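Local coordinates for protein xylulose kinase (Bifidobacterium adolescentis ATCC 15703, PDB 3I8B) that probably catalyses the ATP-dependent phosphorylation of D-xylulose to D-xylulose 5-phosphate, as a magnesium-binding member of the FGGY family of carbohydrate kinases, at residues I123-G126 / K127-V131; M219-E222 / A223-A227; V147-A151 / E152-E156. One frame throughout, in Å; residues are numbered along the deposited sequence.

Contact 1: I123-G126 / K127-V131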
ATOM      1  N   ILE A 123       8.751 -24.173  -4.389  1.00 17.06           N
ATOM      2  CA  ILE A 123       8.661 -22.794  -3.910  1.00 19.34           C
ATOM      3  C   ILE A 123       8.290 -21.825  -5.047  1.00 18.35           C
ATOM      4  O   ILE A 123       7.357 -21.031  -4.917  1.00 15.88           O
ATOM      5  CB  ILE A 123       9.960 -22.334  -3.208  1.00 14.69           C
ATOM      6  CG1 ILE A 123      10.393 -23.352  -2.142  1.00 22.05           C
ATOM      7  CG2 ILE A 123       9.782 -20.947  -2.592  1.00 20.66           C
ATOM      8  CD1 ILE A 123       9.491 -23.414  -0.922  1.00 16.98           C
ATOM      9  N   ALA A 124       9.018 -21.899  -6.157  1.00 18.26           N
ATOM     10  CA  ALA A 124       8.715 -21.070  -7.317  1.00 19.36           C
ATOM     11  C   ALA A 124       7.289 -21.338  -7.759  1.00 20.38           C
ATOM     12  O   ALA A 124       6.576 -20.435  -8.203  1.00 16.73           O
ATOM     13  CB  ALA A 124       9.684 -21.370  -8.460  1.00 21.93           C
ATOM     14  N   ARG A 125       6.881 -22.600  -7.647  1.00 18.50           N
ATOM     15  CA  ARG A 125       5.567 -23.026  -8.096  1.00 18.77           C
ATOM     16  C   ARG A 125       4.469 -22.493  -7.171  1.00 16.75           C
ATOM     17  O   ARG A 125       3.409 -22.070  -7.628  1.00 17.13           O
ATOM     18  CB  ARG A 125       5.510 -24.554  -8.207  1.00 18.10           C
ATOM     19  CG  ARG A 125       4.184 -25.095  -8.697  1.00 16.70           C
ATOM     20  CD  ARG A 125       4.283 -26.554  -9.099  1.00 20.88           C
ATOM     21  NE  ARG A 125       4.503 -27.453  -7.967  1.00 18.71           N
ATOM     22  CZ  ARG A 125       5.581 -28.220  -7.824  1.00 20.34           C
ATOM     23  NH1 ARG A 125       6.537 -28.178  -8.739  1.00 23.17           N
ATOM     24  NH2 ARG A 125       5.707 -29.022  -6.769  1.00 16.04           N
ATOM     25  N   GLY A 126       4.738 -22.503  -5.870  1.00 17.74           N
ATOM     26  CA  GLY A 126       3.794 -21.988  -4.903  1.00 15.27           C
ATOM     27  C   GLY A 126       3.633 -20.490  -5.084  1.00 15.65           C
ATOM     28  O   GLY A 126       2.521 -19.985  -5.062  1.00 13.19           O
ATOM     29  N   LYS A 127       4.746 -19.786  -5.268  1.00 14.65           N
ATOM     30  CA  LYS A 127       4.684 -18.350  -5.505  1.00 17.93           C
ATOM     31  C   LYS A 127       3.812 -18.056  -6.718  1.00 15.56           C
ATOM     32  O   LYS A 127       2.943 -17.202  -6.658  1.00 15.45           O
ATOM     33  CB  LYS A 127       6.078 -17.741  -5.683  1.00 16.09           C
ATOM     34  CG  LYS A 127       6.901 -17.695  -4.408  1.00 18.51           C
ATOM     35  CD  LYS A 127       8.259 -17.030  -4.652  1.00 21.37           C
ATOM     36  CE  LYS A 127       9.058 -16.932  -3.359  1.00 24.71           C
ATOM     37  NZ  LYS A 127      10.528 -16.967  -3.617  1.00 34.14           N
ATOM     38  N   GLN A 128       4.031 -18.783  -7.807  1.00 14.85           N
ATOM     39  CA  GLN A 128       3.280 -18.565  -9.037  1.00 14.69           C
ATOM     40  C   GLN A 128       1.788 -18.834  -8.865  1.00 17.20           C
ATOM     41  O   GLN A 128       0.949 -18.126  -9.437  1.00 15.34           O
ATOM     42  CB  GLN A 128       3.847 -19.442 -10.155  1.00 18.94           C
ATOM     43  CG  GLN A 128       2.921 -19.618 -11.342  1.00 20.55           C
ATOM     44  CD  GLN A 128       3.596 -20.343 -12.487  1.00 23.62           C
ATOM     45  OE1 GLN A 128       4.751 -20.056 -12.822  1.00 27.02           O
ATOM     46  NE2 GLN A 128       2.889 -21.293 -13.088  1.00 24.29           N
ATOM     47  N   ARG A 129       1.456 -19.863  -8.092  1.00 14.87           N
ATOM     48  CA  ARG A 129       0.055 -20.211  -7.852  1.00 14.05           C
ATOM     49  C   ARG A 129      -0.666 -19.152  -7.004  1.00 12.98           C
ATOM     50  O   ARG A 129      -1.869 -18.904  -7.190  1.00 16.60           O
ATOM     51  CB  ARG A 129      -0.053 -21.594  -7.205  1.00 16.64           C
ATOM     52  CG  ARG A 129       0.114 -22.755  -8.198  1.00 16.60           C
ATOM     53  CD  ARG A 129       0.355 -24.094  -7.466  1.00 18.41           C
ATOM     54  NE  ARG A 129       0.443 -25.211  -8.408  1.00 17.24           N
ATOM     55  CZ  ARG A 129       0.827 -26.442  -8.086  1.00 20.71           C
ATOM     56  NH1 ARG A 129       1.161 -26.734  -6.835  1.00 13.90           N
ATOM     57  NH2 ARG A 129       0.871 -27.386  -9.021  1.00 21.14           N
ATOM     58  N   TRP A 130       0.061 -18.538  -6.075  1.00 10.33           N
ATOM     59  CA  TRP A 130      -0.495 -17.440  -5.281  1.00 11.38           C
ATOM     60  C   TRP A 130      -0.764 -16.219  -6.152  1.00 12.14           C
ATOM     61  O   TRP A 130      -1.843 -15.615  -6.088  1.00 12.68           O
ATOM     62  CB  TRP A 130       0.428 -17.068  -4.106  1.00  9.46           C
ATOM     63  CG  TRP A 130       0.230 -17.950  -2.921  1.00 11.01           C
ATOM     64  CD1 TRP A 130       1.058 -18.966  -2.491  1.00 12.51           C
ATOM     65  CD2 TRP A 130      -0.878 -17.923  -2.014  1.00  8.30           C
ATOM     66  NE1 TRP A 130       0.522 -19.560  -1.368  1.00 12.47           N
ATOM     67  CE2 TRP A 130      -0.665 -18.942  -1.061  1.00 11.43           C
ATOM     68  CE3 TRP A 130      -2.026 -17.127  -1.910  1.00  9.58           C
ATOM     69  CZ2 TRP A 130      -1.561 -19.189  -0.020  1.00 10.49           C
ATOM     70  CZ3 TRP A 130      -2.922 -17.378  -0.877  1.00 10.89           C
ATOM     71  CH2 TRP A 130      -2.683 -18.401   0.053  1.00 12.51           C
ATOM     72  N   VAL A 131       0.218 -15.850  -6.961  1.00 11.70           N
ATOM     73  CA  VAL A 131       0.064 -14.715  -7.863  1.00 12.88           C
ATOM     74  C   VAL A 131      -1.164 -14.885  -8.783  1.00 14.99           C
ATOM     75  O   VAL A 131      -1.997 -13.973  -8.902  1.00 12.34           O
ATOM     76  CB  VAL A 131       1.370 -14.466  -8.654  1.00 13.35           C
ATOM     77  CG1 VAL A 131       1.174 -13.432  -9.778  1.00 12.65           C
ATOM     78  CG2 VAL A 131       2.455 -14.012  -7.697  1.00 14.58           C
TER
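R125 and R129 lie side by side one helical turn apart, both pointing the same way. R125 CD rests over one face of the R129 guanidinium, 3.5 Å from R129 NH2, while R129 NH1 comes to the edge of the R125 guanidinium, near its plane and 3.6 Å from R125 NE. The two planes stand 59° apart, so the groups are not stacked: the bend of R125 at chi3 (69°) turns its guanidinium aside while CD stays over the R129 face. These like charges are held close by acceptors around them. R129 NH2 forms a salt bridge with E118, and backbone carbonyls that include P119 O and G110 O for R125, and L109 O and A112 O for R129, take up the N-H groups. The pair thus bonds both to the end of helix 99-110 (L109, G110) and to the connection at A112, E118 and P119 that precedes helix 122-134.

Backbone bonds follow the regular i to i+4 pattern. K127 N to I123 O is the shortest at 2.9 Å and nearly straight (171°); Q128 N, R129 N and W130 N bond likewise to A124 O, R125 O and G126 O.

Apolar contact is light: K127 CE meets I123 CG2 at 4.2 Å.

Carbons also approach carbonyl oxygens. K127 CG passes 3.4 Å from I123 O, and W130 CD1 lies 3.1 Å from G126 O, which is oblique to the indole. The polar atom of that ring, NE1, bonds to L105 O.

All of this belongs to helix 122-134, whose I123, K127 and W130 pack on helix 99-110, while W130 also touches P138 in the loop beyond.

Contact 2: M219-E222 / A223-A227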
HETATM    1  N   MSE A 219      -7.796 -23.036   4.712  1.00 10.36           N
HETATM    2  CA  MSE A 219      -6.473 -23.646   4.638  1.00 12.46           C
HETATM    3  C   MSE A 219      -5.636 -23.320   5.866  1.00 12.56           C
HETATM    4  O   MSE A 219      -4.877 -24.167   6.349  1.00 11.44           O
HETATM    5  CB  MSE A 219      -5.757 -23.205   3.364  1.00 14.09           C
HETATM    6  CG  MSE A 219      -4.247 -23.384   3.385  1.00 19.24           C
HETATM    7 SE   MSE A 219      -3.447 -22.747   1.697  1.00 28.74          SE
HETATM    8  CE  MSE A 219      -4.297 -23.985   0.436  1.00 20.45           C
ATOM      9  N   VAL A 220      -5.768 -22.095   6.378  1.00 11.56           N
ATOM     10  CA  VAL A 220      -4.983 -21.699   7.554  1.00 10.40           C
ATOM     11  C   VAL A 220      -5.668 -22.009   8.885  1.00 10.91           C
ATOM     12  O   VAL A 220      -5.002 -22.100   9.916  1.00 10.05           O
ATOM     13  CB  VAL A 220      -4.538 -20.212   7.497  1.00 10.90           C
ATOM     14  CG1 VAL A 220      -3.920 -19.908   6.137  1.00 12.29           C
ATOM     15  CG2 VAL A 220      -5.714 -19.264   7.798  1.00  9.49           C
ATOM     16  N   LEU A 221      -6.992 -22.167   8.859  1.00 11.26           N
ATOM     17  CA  LEU A 221      -7.757 -22.525  10.054  1.00 12.13           C
ATOM     18  C   LEU A 221      -7.592 -24.007  10.408  1.00 14.09           C
ATOM     19  O   LEU A 221      -7.832 -24.423  11.545  1.00 12.57           O
ATOM     20  CB  LEU A 221      -9.245 -22.216   9.854  1.00  9.90           C
ATOM     21  CG  LEU A 221      -9.611 -20.729   9.767  1.00 10.60           C
ATOM     22  CD1 LEU A 221     -11.110 -20.515   9.546  1.00 10.71           C
ATOM     23  CD2 LEU A 221      -9.116 -19.947  11.009  1.00  8.92           C
ATOM     24  N   GLU A 222      -7.197 -24.795   9.417  1.00 12.05           N
ATOM     25  CA  GLU A 222      -7.090 -26.243   9.573  1.00 14.98           C
ATOM     26  C   GLU A 222      -6.208 -26.625  10.751  1.00 16.63           C
ATOM     27  O   GLU A 222      -6.511 -27.583  11.468  1.00 14.44           O
ATOM     28  CB  GLU A 222      -6.550 -26.861   8.278  1.00 13.37           C
ATOM     29  CG  GLU A 222      -6.527 -28.379   8.208  1.00 20.86           C
ATOM     30  CD  GLU A 222      -6.558 -28.859   6.762  1.00 27.33           C
ATOM     31  OE1 GLU A 222      -7.590 -28.658   6.075  1.00 34.82           O
ATOM     32  OE2 GLU A 222      -5.546 -29.407   6.303  1.00 29.47           O
ATOM     33  N   ALA A 223      -5.134 -25.861  10.952  1.00 13.26           N
ATOM     34  CA  ALA A 223      -4.183 -26.118  12.026  1.00 19.59           C
ATOM     35  C   ALA A 223      -4.846 -26.139  13.392  1.00 19.43           C
ATOM     36  O   ALA A 223      -4.454 -26.917  14.262  1.00 18.62           O
ATOM     37  CB  ALA A 223      -3.061 -25.085  12.014  1.00 20.89           C
ATOM     38  N   ALA A 224      -5.838 -25.276  13.589  1.00 14.35           N
ATOM     39  CA  ALA A 224      -6.504 -25.205  14.884  1.00 16.68           C
ATOM     40  C   ALA A 224      -7.754 -26.090  14.976  1.00 17.87           C
ATOM     41  O   ALA A 224      -8.109 -26.544  16.062  1.00 19.68           O
ATOM     42  CB  ALA A 224      -6.838 -23.737  15.253  1.00 15.98           C
ATOM     43  N   GLU A 225      -8.400 -26.361  13.845  1.00 13.71           N
ATOM     44  CA  GLU A 225      -9.774 -26.875  13.881  1.00 14.57           C
ATOM     45  C   GLU A 225     -10.024 -28.246  13.227  1.00 13.97           C
ATOM     46  O   GLU A 225     -11.060 -28.859  13.468  1.00 12.09           O
ATOM     47  CB  GLU A 225     -10.745 -25.847  13.264  1.00 15.92           C
ATOM     48  CG  GLU A 225     -10.633 -24.428  13.852  1.00 16.98           C
ATOM     49  CD  GLU A 225     -11.699 -23.455  13.317  1.00 17.61           C
ATOM     50  OE1 GLU A 225     -12.851 -23.869  13.086  1.00 17.02           O
ATOM     51  OE2 GLU A 225     -11.388 -22.264  13.145  1.00 18.65           O
ATOM     52  N   GLY A 226      -9.107 -28.723  12.395  1.00 16.61           N
ATOM     53  CA  GLY A 226      -9.405 -29.887  11.567  1.00 16.41           C
ATOM     54  C   GLY A 226     -10.009 -29.418  10.252  1.00 16.64           C
ATOM     55  O   GLY A 226     -10.574 -28.322  10.196  1.00 13.65           O
ATOM     56  N   ALA A 227      -9.900 -30.233   9.202  1.00 13.80           N
ATOM     57  CA  ALA A 227     -10.272 -29.812   7.850  1.00 15.14           C
ATOM     58  C   ALA A 227     -11.735 -29.408   7.662  1.00 13.34           C
ATOM     59  O   ALA A 227     -12.007 -28.306   7.182  1.00 12.51           O
ATOM     60  CB  ALA A 227      -9.883 -30.882   6.817  1.00 17.62           C
TER
HETATM   61  O   HOH W   1      -3.497 -24.858   8.731  1.00 11.52           O
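From L221 to G226 the helix changes its pattern of bonds as it ends. L221 O takes A224 N at 3.0 Å, from above the carbonyl plane, and E225 N only weakly. E222 O receives two donors from the same face of its plane: G226 N at 3.0 Å (158°) and, more bent, E225 N at 3.3 Å. Neither A223 N nor A224 N makes the regular i to i+4 bond; a water accepts weakly from A223 N at 2.9 Å and donates to M219 O at 2.8 Å, bridging the kink.

Among the side chains, L221 and E225 run alongside each other, and E225 OE2 lies 3.9 Å from L221 CD2. E222 has CG anti to the backbone N (chi1 -173°), and its extended chain carries OE1 to 3.3 Å from A227 CB, across the break in the helix. With an alanine here this side-chain bridge over the turn would be lost, and CA and CB of A227 would probably be less covered on that side.

G226 leaves the helix with positive phi (90°) and doubles as the N-cap position of helix 227-236: a helix C-terminus closed at a glycine, forming a helix-to-helix junction within the FGGY N-terminal region.

Contact 3: V147-A151 / E152-E156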
ATOM      1  N   VAL A 147      -3.948 -14.227  10.130  1.00  9.35           N
ATOM      2  CA  VAL A 147      -4.976 -15.169  10.549  1.00  9.93           C
ATOM      3  C   VAL A 147      -4.349 -16.538  10.762  1.00  9.45           C
ATOM      4  O   VAL A 147      -4.624 -17.195  11.754  1.00 10.83           O
ATOM      5  CB  VAL A 147      -6.119 -15.268   9.529  1.00  9.85           C
ATOM      6  CG1 VAL A 147      -7.156 -16.314   9.989  1.00  6.42           C
ATOM      7  CG2 VAL A 147      -6.767 -13.889   9.324  1.00 10.28           C
ATOM      8  N   ALA A 148      -3.498 -16.946   9.825  1.00 10.58           N
ATOM      9  CA  ALA A 148      -2.686 -18.155   9.972  1.00 11.91           C
ATOM     10  C   ALA A 148      -1.908 -18.191  11.286  1.00 11.06           C
ATOM     11  O   ALA A 148      -1.889 -19.206  11.983  1.00 13.11           O
ATOM     12  CB  ALA A 148      -1.728 -18.282   8.809  1.00 10.01           C
ATOM     13  N   TRP A 149      -1.261 -17.082  11.616  1.00 10.47           N
ATOM     14  CA  TRP A 149      -0.445 -17.005  12.809  1.00 10.93           C
ATOM     15  C   TRP A 149      -1.312 -17.195  14.050  1.00 11.53           C
ATOM     16  O   TRP A 149      -0.922 -17.876  15.008  1.00 11.93           O
ATOM     17  CB  TRP A 149       0.296 -15.662  12.870  1.00 10.69           C
ATOM     18  CG  TRP A 149       1.127 -15.528  14.112  1.00 12.17           C
ATOM     19  CD1 TRP A 149       2.464 -15.775  14.235  1.00 11.16           C
ATOM     20  CD2 TRP A 149       0.667 -15.145  15.415  1.00 15.66           C
ATOM     21  NE1 TRP A 149       2.867 -15.560  15.529  1.00 13.79           N
ATOM     22  CE2 TRP A 149       1.784 -15.166  16.273  1.00 15.87           C
ATOM     23  CE3 TRP A 149      -0.581 -14.760  15.933  1.00 12.15           C
ATOM     24  CZ2 TRP A 149       1.692 -14.834  17.626  1.00 15.54           C
ATOM     25  CZ3 TRP A 149      -0.676 -14.438  17.271  1.00 12.86           C
ATOM     26  CH2 TRP A 149       0.457 -14.476  18.105  1.00 17.71           C
ATOM     27  N   VAL A 150      -2.492 -16.584  14.031  1.00 10.06           N
ATOM     28  CA  VAL A 150      -3.413 -16.687  15.151  1.00 11.93           C
ATOM     29  C   VAL A 150      -3.909 -18.124  15.304  1.00 13.67           C
ATOM     30  O   VAL A 150      -4.075 -18.614  16.424  1.00 10.64           O
ATOM     31  CB  VAL A 150      -4.621 -15.728  15.000  1.00 12.43           C
ATOM     32  CG1 VAL A 150      -5.612 -15.955  16.133  1.00  9.14           C
ATOM     33  CG2 VAL A 150      -4.147 -14.275  14.984  1.00 12.44           C
ATOM     34  N   ALA A 151      -4.153 -18.800  14.182  1.00 12.94           N
ATOM     35  CA  ALA A 151      -4.586 -20.197  14.256  1.00 10.95           C
ATOM     36  C   ALA A 151      -3.480 -21.051  14.860  1.00 12.81           C
ATOM     37  O   ALA A 151      -3.740 -21.975  15.630  1.00 12.00           O
ATOM     38  CB  ALA A 151      -4.974 -20.727  12.885  1.00 11.77           C
ATOM     39  N   GLU A 152      -2.244 -20.736  14.518  1.00 12.24           N
ATOM     40  CA  GLU A 152      -1.117 -21.540  14.988  1.00 13.98           C
ATOM     41  C   GLU A 152      -0.773 -21.251  16.451  1.00 16.27           C
ATOM     42  O   GLU A 152      -0.473 -22.165  17.218  1.00 15.60           O
ATOM     43  CB  GLU A 152       0.104 -21.339  14.084  1.00 17.93           C
ATOM     44  CG  GLU A 152       1.354 -22.110  14.507  1.00 20.84           C
ATOM     45  CD  GLU A 152       1.174 -23.624  14.478  1.00 24.86           C
ATOM     46  OE1 GLU A 152       1.942 -24.331  15.178  1.00 28.51           O
ATOM     47  OE2 GLU A 152       0.264 -24.108  13.769  1.00 26.57           O
ATOM     48  N   ASN A 153      -0.845 -19.983  16.847  1.00 14.18           N
ATOM     49  CA  ASN A 153      -0.367 -19.586  18.159  1.00 15.04           C
ATOM     50  C   ASN A 153      -1.433 -19.347  19.205  1.00 13.96           C
ATOM     51  O   ASN A 153      -1.141 -19.414  20.399  1.00 12.80           O
ATOM     52  CB  ASN A 153       0.522 -18.348  18.028  1.00 16.74           C
ATOM     53  CG  ASN A 153       1.806 -18.648  17.288  1.00 18.17           C
ATOM     54  OD1 ASN A 153       2.762 -19.149  17.871  1.00 20.69           O
ATOM     55  ND2 ASN A 153       1.833 -18.351  15.994  1.00 17.88           N
ATOM     56  N   GLU A 154      -2.652 -19.042  18.754  1.00 13.52           N
ATOM     57  CA  GLU A 154      -3.764 -18.713  19.646  1.00 12.58           C
ATOM     58  C   GLU A 154      -5.063 -19.380  19.185  1.00 12.81           C
ATOM     59  O   GLU A 154      -6.021 -18.694  18.800  1.00 12.68           O
ATOM     60  CB  GLU A 154      -3.972 -17.187  19.717  1.00 12.63           C
ATOM     61  CG  GLU A 154      -2.731 -16.370  20.020  1.00 12.00           C
ATOM     62  CD  GLU A 154      -3.040 -14.888  20.264  1.00 13.77           C
ATOM     63  OE1 GLU A 154      -4.160 -14.436  19.933  1.00 13.83           O
ATOM     64  OE2 GLU A 154      -2.151 -14.165  20.771  1.00 13.55           O
ATOM     65  N   PRO A 155      -5.099 -20.722  19.214  1.00 15.12           N
ATOM     66  CA  PRO A 155      -6.265 -21.476  18.734  1.00 16.20           C
ATOM     67  C   PRO A 155      -7.603 -21.061  19.364  1.00 19.07           C
ATOM     68  O   PRO A 155      -8.603 -21.034  18.637  1.00 17.86           O
ATOM     69  CB  PRO A 155      -5.934 -22.930  19.098  1.00 19.51           C
ATOM     70  CG  PRO A 155      -4.435 -22.975  19.234  1.00 20.07           C
ATOM     71  CD  PRO A 155      -3.981 -21.599  19.631  1.00 14.41           C
ATOM     72  N   GLU A 156      -7.633 -20.768  20.666  1.00 17.90           N
ATOM     73  CA  GLU A 156      -8.878 -20.348  21.323  1.00 20.54           C
ATOM     74  C   GLU A 156      -9.443 -19.071  20.707  1.00 16.92           C
ATOM     75  O   GLU A 156     -10.663 -18.904  20.614  1.00 15.62           O
ATOM     76  CB  GLU A 156      -8.682 -20.137  22.829  1.00 22.19           C
ATOM     77  CG  GLU A 156      -8.321 -21.398  23.592  1.00 28.36           C
ATOM     78  CD  GLU A 156      -7.019 -22.017  23.106  1.00 34.86           C
ATOM     79  OE1 GLU A 156      -6.011 -21.274  22.941  1.00 29.99           O
ATOM     80  OE2 GLU A 156      -7.012 -23.252  22.889  1.00 37.91           O
TER
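N153 lies over one face of the W149 indole and bonds to the carbonyl of the same tryptophan. N153 ND2 sits 3.0 Å above the ring plane, offset toward the rim, and the amide is tilted 27° from the indole. N153 CB covers the six-membered ring in a CH-pi contact, 3.8 Å from its centroid and 12° off the normal. The amide is steered by its bond from N153 ND2 to W149 O (3.0 Å, 155°), with the acceptor near the amide plane. W149 O also takes N153 N at 2.8 Å, so one carbonyl grips both the backbone and the side chain of the asparagine.

E154 approaches the same indole at its edge: OE2 lies near the ring plane, 3.7 Å from W149 CH2, with the carboxylate turned steeply against the ring. On its other contact, E154 CB lies 4.1 Å from V150 CG1. With CG anti to the backbone N, W149 sets its indole out from the helix, the six-membered ring turned toward N153 and E154.

Here helix 143-153 gives way to helix 155-158. E154 is the first residue to leave helical angles and stands at the N-cap position of the next helix, whose first residue is P155. The final turn is still closed by E154 N to V150 O at 2.8 Å, and P155 CG comes within 3.8 Å of A151 O.

Farther out, a salt bridge from E154 OE1 to R88 helps hold the carboxylate, and R88 also touches W149 and V150. Q101 of helix 99-110 packs against W149 and N153.

All three contacts are local, partly buried turns in the helical part of the FGGY N-terminal region. Contact 1, within an unbroken helix, buries R125, G126 and W130, its paired arginines clasped by carbonyls and a glutamate. Contacts 2 and 3 sit where one helix passes into another: contact 2, a water-bridged turn ending at glycine, combines buried V220 and L221 with exposed A223 and A227; contact 3, an amide over an indole, combines buried A148, V150 and A151 with exposed E152 and N153. These two touch, V220 CB meeting A148 CB at 3.7 Å. Contact 1 touches neither, its nearest atoms about 4 Å from contact 2 and about 9 Å from contact 3, yet helix 99-110 packs against all three.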